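Local coordinates for protein MS5a (Brassica napus, PDB 6L77) that is a meiosis-related protein of largely unknown function whose cystatin-like folds probably enhance, rather than inhibit, the papain protease, at residues D155-M158 against S159-K162; A58-A62 against T63-V67; V44-L47 against M48-Y52. All coordinates share one frame; numbering follows the deposited sequence.

Contact 1. Residues D155-M158 against S159-K162; sequences DHNM and SDLK
Ser159 meets Asn157 through two donors converging on one acceptor. Its hydroxyl OG lies 2.7 Å from Asn157 OD1, and its backbone N reaches the same OD1 at 3.2 Å. Both arrive from the same face of the amide plane, more than 40° out of it, which pins the rotation of the amide. The Asn157 amide is carried forward to them because CG stands anti to the backbone N (chi1 -173°).

Asp160 follows with its backbone N giving a fairly straight bond (163° at the hydrogen, 2.9 Å) to Asn157 O. The Asp160 side chain crosses that of Asn157 at about a right angle, with OD2 3.5 Å from Asn157 CB. A water accepts from Asn157 N and donates to Asp160 OD2, closing the turn a second time.

This i to i+3 bond belongs to a short 3-10 turn that leads from the loop after helix 138-150 into strand 161-170; Leu161 N repeats the pattern, bonding Met158 O at 3.2 Å. The Leu161 side chain runs alongside that of Met158, a selenomethionine, in the same direction, and CD1 approaches SE at 4.0 Å. Both side chains rest on Phe147 of helix 138-150, while Lys162 pairs through its backbone with Asp193 of strand 186-195.

Contact 2. Residues A58-A62 against T63-V67; sequences AEDPA and TSSFV
Glu59 and Phe66 face each other as an antiparallel non-hydrogen-bonded pair, and their side chains run alongside one another in the same direction. The acid chain is extended, CG anti to the backbone N (chi1 -179°), so its whole length follows the ring: CB lies 3.7 Å from Phe66 CE2, and CD comes equally near Phe66 CZ. The carboxylate plane is turned 30° from the ring plane. On this side of the sheet Phe66 also meets His36 edge-to-face.

The other side carries Ala58, Asp60, Ser65 and Val67. Ala58 and Val67 form a hydrogen-bonded pair: Ala58 N to Val67 O and Val67 N to Ala58 O are both 2.8 Å and nearly straight. Asp60 N then bonds Ser65 O at 2.9 Å.

Beyond this pair Asp60 organises the turn with both backbone and side chain. Its carbonyl O takes Thr63 N at 3.2 Å, with weak bonds from Ser64 N and Ser65 N. Its OD1 is met from above the carboxylate plane by Ala62 N (3.1 Å), which makes an Asx turn. Replacing Asp60 by alanine removes the carboxylate, and Ala62 N would probably lose its side-chain acceptor, leaving the backbone bonds to the carbonyl O to hold the turn. At the outer end of the turn a water bridges Pro61 O and Ser64 OG.

Ser64 has positive phi (55°), and it and Ser65 both stand opposite Asp60. The geometry is that of a G1 beta bulge closing the hairpin of strands 49-60 and 65-75, within the antiparallel sheet of this cystatin-like structure.

Contact 3. Residues V44-L47 against M48-Y52; sequences VCTL and MPVSY
A classic beta bulge next to the turn of the hairpin 34-45/49-60 defines this contact: Val50 and Ser51 both stand opposite Val44. The evidence lies in two backbone bonds. Val44 N bonds Ser51 O at 3.0 Å, whereas Val44 O takes Val50 N at 2.9 Å and 167° at the hydrogen. The register therefore shifts by one residue before Cys45 pairs with Pro49, their CA atoms 4.0 Å apart.

Pro49 has no N-H to give, and its pair is of the non-hydrogen-bonded kind. The backbones around it meet through CA-H...O approaches, Pro49 CA to Val44 O and Cys45 CA to Met48 O, while Cys45 SG lies 4.0 Å from Pro49 CG. The thiol leans over the proline ring because SG is anti to the carbonyl carbon (chi1 -52°).

The bulge sits at one end of the first two strands of the antiparallel sheet, where 34-45 is an outermost strand of the chain. Across 49-60 lies strand 65-75, whose Gln75 donates through NE2 to Pro49 O and pairs through its backbone with Val50.

On the side bearing Val44 and Ser51, Ser51 OG packs 3.2 Å from Val44 CB. Both methyls of Val50 meet Thr46, CG1 approaching Thr46 OG1 at 3.5 Å, and CG2 also lies 4.3 Å from Val44 CG1. The Thr46 and Val50 side chains cross at about a right angle.

At the tip, Thr46 is the centre of an inverse gamma turn, and its N makes a weak bond to Met48 O. A water donates to Thr46 O and accepts from Met48 N, spanning the turn past Leu47.

From the N terminus, contact 3 comes first and closes the turn between strands 34-45 and 49-60. Strand 49-60 then carries the chain to contact 2, which closes the next turn, into strand 65-75. The two hairpins thus share a strand, and the centres of contacts 2 and 3 are about 31 Å apart. Contact 1 follows much later, where the loop after helix 138-150 enters strand 161-170; its centre is about 27 Å from those of both others. The three are in series, none enclosing or crossing another, and none touches another. Contacts 2 and 3 join successive strands at one edge of the antiparallel sheet, while contact 1 joins a helix-side loop to a strand in its other half.

Contact 1. Residues D155-M158 against S159-K162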
loop_
_atom_site.group_PDB
_atom_site.type_symbol
_atom_site.label_atom_id
_atom_site.label_comp_id
_atom_site.label_asym_id
_atom_site.label_seq_id
_atom_site.Cartn_x
_atom_site.Cartn_y
_atom_site.Cartn_z
ATOM N N ASP A 155 -5.509 -12.417 14.379
ATOM C CA ASP A 155 -4.273 -11.986 15.029
ATOM C C ASP A 155 -3.153 -12.121 13.999
ATOM O O ASP A 155 -2.374 -13.075 13.996
ATOM C CB ASP A 155 -4.007 -12.809 16.285
ATOM C CG ASP A 155 -2.912 -12.215 17.150
ATOM O OD1 ASP A 155 -3.157 -11.163 17.781
ATOM O OD2 ASP A 155 -1.808 -12.800 17.201
ATOM N N HIS A 156 -3.081 -11.131 13.113
ATOM C CA HIS A 156 -2.247 -11.238 11.923
ATOM C C HIS A 156 -0.773 -11.353 12.282
ATOM O O HIS A 156 -0.272 -10.637 13.152
ATOM C CB HIS A 156 -2.491 -10.029 11.024
ATOM C CG HIS A 156 -3.936 -9.823 10.695
ATOM N ND1 HIS A 156 -4.771 -9.044 11.467
ATOM C CD2 HIS A 156 -4.706 -10.334 9.705
ATOM C CE1 HIS A 156 -5.988 -9.063 10.952
ATOM N NE2 HIS A 156 -5.976 -9.839 9.884
ATOM N N ASN A 157 -0.088 -12.283 11.624
ATOM C CA ASN A 157 1.367 -12.411 11.686
ATOM C C ASN A 157 1.871 -12.217 10.260
ATOM O O ASN A 157 1.815 -13.145 9.447
ATOM C CB ASN A 157 1.788 -13.765 12.252
ATOM C CG ASN A 157 3.287 -13.865 12.482
ATOM O OD1 ASN A 157 4.054 -12.988 12.083
ATOM N ND2 ASN A 157 3.711 -14.943 13.126
HETATM N N MSE A 158 2.352 -11.014 9.952
HETATM C CA MSE A 158 2.730 -10.684 8.581
HETATM C C MSE A 158 3.921 -11.504 8.103
HETATM O O MSE A 158 4.176 -11.593 6.905
HETATM C CB MSE A 158 3.045 -9.191 8.437
HETATM C CG MSE A 158 1.838 -8.277 8.606
HETATM SE SE MSE A 158 0.243 -8.954 7.689
HETATM C CE MSE A 158 -1.009 -7.516 8.139
ATOM N N SER A 159 4.657 -12.107 9.040
ATOM C CA SER A 159 5.767 -12.958 8.635
ATOM C C SER A 159 5.303 -14.303 8.087
ATOM O O SER A 159 6.132 -15.055 7.561
ATOM C CB SER A 159 6.731 -13.163 9.808
ATOM O OG SER A 159 6.157 -13.982 10.806
ATOM N N ASP A 160 4.008 -14.623 8.190
ATOM C CA ASP A 160 3.472 -15.811 7.537
ATOM C C ASP A 160 3.327 -15.640 6.030
ATOM O O ASP A 160 3.048 -16.627 5.339
ATOM C CB ASP A 160 2.104 -16.181 8.117
ATOM C CG ASP A 160 2.162 -16.541 9.591
ATOM O OD1 ASP A 160 3.259 -16.887 10.081
ATOM O OD2 ASP A 160 1.102 -16.494 10.252
ATOM N N LEU A 161 3.485 -14.426 5.512
ATOM C CA LEU A 161 3.250 -14.138 4.105
ATOM C C LEU A 161 4.557 -14.213 3.330
ATOM O O LEU A 161 5.591 -13.722 3.793
ATOM C CB LEU A 161 2.623 -12.754 3.934
ATOM C CG LEU A 161 1.355 -12.506 4.743
ATOM C CD1 LEU A 161 0.779 -11.130 4.413
ATOM C CD2 LEU A 161 0.332 -13.620 4.482
ATOM N N LYS A 162 4.500 -14.818 2.144
ATOM C CA LYS A 162 5.669 -14.961 1.281
ATOM C C LYS A 162 5.288 -14.609 -0.148
ATOM O O LYS A 162 4.445 -15.283 -0.747
ATOM C CB LYS A 162 6.222 -16.387 1.344
ATOM C CG LYS A 162 7.340 -16.649 0.354
ATOM C CD LYS A 162 7.818 -18.081 0.433
ATOM C CE LYS A 162 8.943 -18.335 -0.549
ATOM N NZ LYS A 162 9.284 -19.782 -0.621
HETATM O O HOH W 1 -1.375 -14.410 9.996
#

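Contact 2. Residues A58-A62 against T63-V67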
loop_
_atom_site.group_PDB
_atom_site.type_symbol
_atom_site.label_atom_id
_atom_site.label_comp_id
_atom_site.label_asym_id
_atom_site.label_seq_id
_atom_site.Cartn_x
_atom_site.Cartn_y
_atom_site.Cartn_z
ATOM N N ALA A 58 8.877 9.132 13.616
ATOM C CA ALA A 58 9.702 8.433 12.641
ATOM C C ALA A 58 11.165 8.534 13.046
ATOM O O ALA A 58 11.601 9.568 13.563
ATOM C CB ALA A 58 9.516 9.013 11.237
ATOM N N GLU A 59 11.919 7.464 12.808
ATOM C CA GLU A 59 13.361 7.481 13.009
ATOM C C GLU A 59 14.053 7.785 11.684
ATOM O O GLU A 59 13.695 7.229 10.636
ATOM C CB GLU A 59 13.872 6.147 13.576
ATOM C CG GLU A 59 15.392 6.177 13.811
ATOM C CD GLU A 59 15.943 4.969 14.582
ATOM O OE1 GLU A 59 15.193 4.012 14.883
ATOM O OE2 GLU A 59 17.147 4.996 14.899
ATOM N N ASP A 60 15.056 8.668 11.740
ATOM C CA ASP A 60 15.889 9.015 10.590
ATOM C C ASP A 60 17.324 8.614 10.911
ATOM O O ASP A 60 18.069 9.388 11.530
ATOM C CB ASP A 60 15.798 10.511 10.278
ATOM C CG ASP A 60 16.809 10.961 9.223
ATOM O OD1 ASP A 60 17.362 10.106 8.495
ATOM O OD2 ASP A 60 17.073 12.180 9.150
ATOM N N PRO A 61 17.752 7.418 10.510
ATOM C CA PRO A 61 19.095 6.954 10.893
ATOM C C PRO A 61 20.216 7.778 10.292
ATOM O O PRO A 61 21.343 7.707 10.793
ATOM C CB PRO A 61 19.128 5.509 10.371
ATOM C CG PRO A 61 17.649 5.091 10.338
ATOM C CD PRO A 61 16.941 6.352 9.890
ATOM N N ALA A 62 19.947 8.541 9.225
ATOM C CA ALA A 62 21.012 9.339 8.621
ATOM C C ALA A 62 21.474 10.452 9.550
ATOM O O ALA A 62 22.638 10.851 9.488
ATOM C CB ALA A 62 20.549 9.908 7.281
ATOM N N THR A 63 20.585 10.965 10.413
ATOM C CA THR A 63 20.956 11.975 11.398
ATOM C C THR A 63 20.751 11.520 12.834
ATOM O O THR A 63 20.996 12.310 13.754
ATOM C CB THR A 63 20.157 13.270 11.171
ATOM O OG1 THR A 63 18.777 13.018 11.433
ATOM C CG2 THR A 63 20.305 13.731 9.729
ATOM N N SER A 64 20.309 10.273 13.058
ATOM C CA SER A 64 19.989 9.779 14.403
ATOM C C SER A 64 18.983 10.689 15.093
ATOM O O SER A 64 19.104 11.003 16.286
ATOM C CB SER A 64 21.247 9.623 15.260
ATOM O OG SER A 64 22.218 8.871 14.556
ATOM N N SER A 65 17.984 11.136 14.340
ATOM C CA SER A 65 16.977 12.009 14.903
ATOM C C SER A 65 15.621 11.329 14.818
ATOM O O SER A 65 15.399 10.437 13.993
ATOM C CB SER A 65 16.957 13.384 14.209
ATOM O OG SER A 65 16.998 13.271 12.806
ATOM N N PHE A 66 14.750 11.707 15.740
ATOM C CA PHE A 66 13.383 11.216 15.788
ATOM C C PHE A 66 12.481 12.389 15.463
ATOM O O PHE A 66 12.576 13.442 16.103
ATOM C CB PHE A 66 13.072 10.598 17.151
ATOM C CG PHE A 66 13.776 9.303 17.361
ATOM C CD1 PHE A 66 15.107 9.281 17.748
ATOM C CD2 PHE A 66 13.148 8.109 17.077
ATOM C CE1 PHE A 66 15.780 8.079 17.896
ATOM C CE2 PHE A 66 13.814 6.903 17.224
ATOM C CZ PHE A 66 15.128 6.889 17.635
ATOM N N VAL A 67 11.637 12.211 14.453
ATOM C CA VAL A 67 10.868 13.290 13.844
ATOM C C VAL A 67 9.385 13.021 14.078
ATOM O O VAL A 67 8.872 11.966 13.684
ATOM C CB VAL A 67 11.181 13.380 12.346
ATOM C CG1 VAL A 67 10.379 14.505 11.675
ATOM C CG2 VAL A 67 12.707 13.547 12.134
HETATM O O HOH W 2 23.460 8.831 12.158
#

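Contact 3. Residues V44-L47 against M48-Y52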
loop_
_atom_site.group_PDB
_atom_site.type_symbol
_atom_site.label_atom_id
_atom_site.label_comp_id
_atom_site.label_asym_id
_atom_site.label_seq_id
_atom_site.Cartn_x
_atom_site.Cartn_y
_atom_site.Cartn_z
ATOM N N VAL A 44 -12.558 9.732 13.369
ATOM C CA VAL A 44 -13.927 10.184 13.198
ATOM C C VAL A 44 -14.723 8.995 12.693
ATOM O O VAL A 44 -14.323 8.340 11.725
ATOM C CB VAL A 44 -14.001 11.369 12.220
ATOM C CG1 VAL A 44 -15.443 11.789 11.984
ATOM C CG2 VAL A 44 -13.173 12.536 12.741
ATOM N N CYS A 45 -15.821 8.682 13.372
ATOM C CA CYS A 45 -16.628 7.524 13.029
ATOM C C CYS A 45 -18.032 8.035 12.751
ATOM O O CYS A 45 -18.706 8.534 13.649
ATOM C CB CYS A 45 -16.610 6.486 14.142
ATOM S SG CYS A 45 -14.942 6.049 14.671
ATOM N N THR A 46 -18.442 7.973 11.495
ATOM C CA THR A 46 -19.810 8.330 11.144
ATOM C C THR A 46 -20.628 7.051 11.144
ATOM O O THR A 46 -21.419 6.699 10.274
ATOM C CB THR A 46 -19.827 9.079 9.826
ATOM O OG1 THR A 46 -19.167 8.289 8.847
ATOM C CG2 THR A 46 -19.032 10.392 10.015
ATOM N N LEU A 47 -20.421 6.441 12.307
ATOM C CA LEU A 47 -20.433 5.037 12.679
ATOM C C LEU A 47 -19.199 4.340 12.090
ATOM O O LEU A 47 -18.289 4.025 12.857
ATOM C CB LEU A 47 -21.778 4.402 12.358
ATOM C CG LEU A 47 -22.578 4.463 13.693
ATOM C CD1 LEU A 47 -22.460 5.817 14.436
ATOM C CD2 LEU A 47 -24.037 4.076 13.549
HETATM N N MSE A 48 -19.089 4.135 10.778
HETATM C CA MSE A 48 -17.826 3.585 10.264
HETATM C C MSE A 48 -16.668 4.561 10.486
HETATM O O MSE A 48 -16.828 5.751 10.248
HETATM C CB MSE A 48 -17.909 3.256 8.764
HETATM C CG MSE A 48 -16.539 2.964 8.176
HETATM SE SE MSE A 48 -16.431 2.556 6.259
HETATM C CE MSE A 48 -16.925 4.282 5.494
ATOM N N PRO A 49 -15.490 4.065 10.931
ATOM C CA PRO A 49 -14.311 4.940 10.977
ATOM C C PRO A 49 -13.939 5.436 9.589
ATOM O O PRO A 49 -13.545 4.639 8.726
ATOM C CB PRO A 49 -13.220 4.039 11.572
ATOM C CG PRO A 49 -13.970 2.974 12.297
ATOM C CD PRO A 49 -15.200 2.733 11.491
ATOM N N VAL A 50 -14.053 6.743 9.363
ATOM C CA VAL A 50 -13.860 7.317 8.036
ATOM C C VAL A 50 -12.625 8.203 7.946
ATOM O O VAL A 50 -12.165 8.479 6.823
ATOM C CB VAL A 50 -15.109 8.100 7.575
ATOM C CG1 VAL A 50 -16.258 7.155 7.321
ATOM C CG2 VAL A 50 -15.507 9.137 8.632
ATOM N N SER A 51 -12.061 8.647 9.067
ATOM C CA SER A 51 -10.841 9.428 8.986
ATOM C C SER A 51 -9.955 9.133 10.184
ATOM O O SER A 51 -10.433 9.023 11.314
ATOM C CB SER A 51 -11.131 10.925 8.906
ATOM O OG SER A 51 -11.642 11.397 10.124
ATOM N N TYR A 52 -8.658 9.040 9.913
ATOM C CA TYR A 52 -7.622 8.868 10.917
ATOM C C TYR A 52 -6.659 10.036 10.792
ATOM O O TYR A 52 -6.192 10.335 9.694
ATOM C CB TYR A 52 -6.852 7.554 10.726
ATOM C CG TYR A 52 -7.613 6.323 11.157
ATOM C CD1 TYR A 52 -8.480 5.678 10.283
ATOM C CD2 TYR A 52 -7.475 5.814 12.445
ATOM C CE1 TYR A 52 -9.183 4.552 10.680
ATOM C CE2 TYR A 52 -8.172 4.689 12.853
ATOM C CZ TYR A 52 -9.020 4.063 11.967
ATOM O OH TYR A 52 -9.706 2.952 12.380
HETATM O O HOH W 3 -21.079 4.047 8.606
#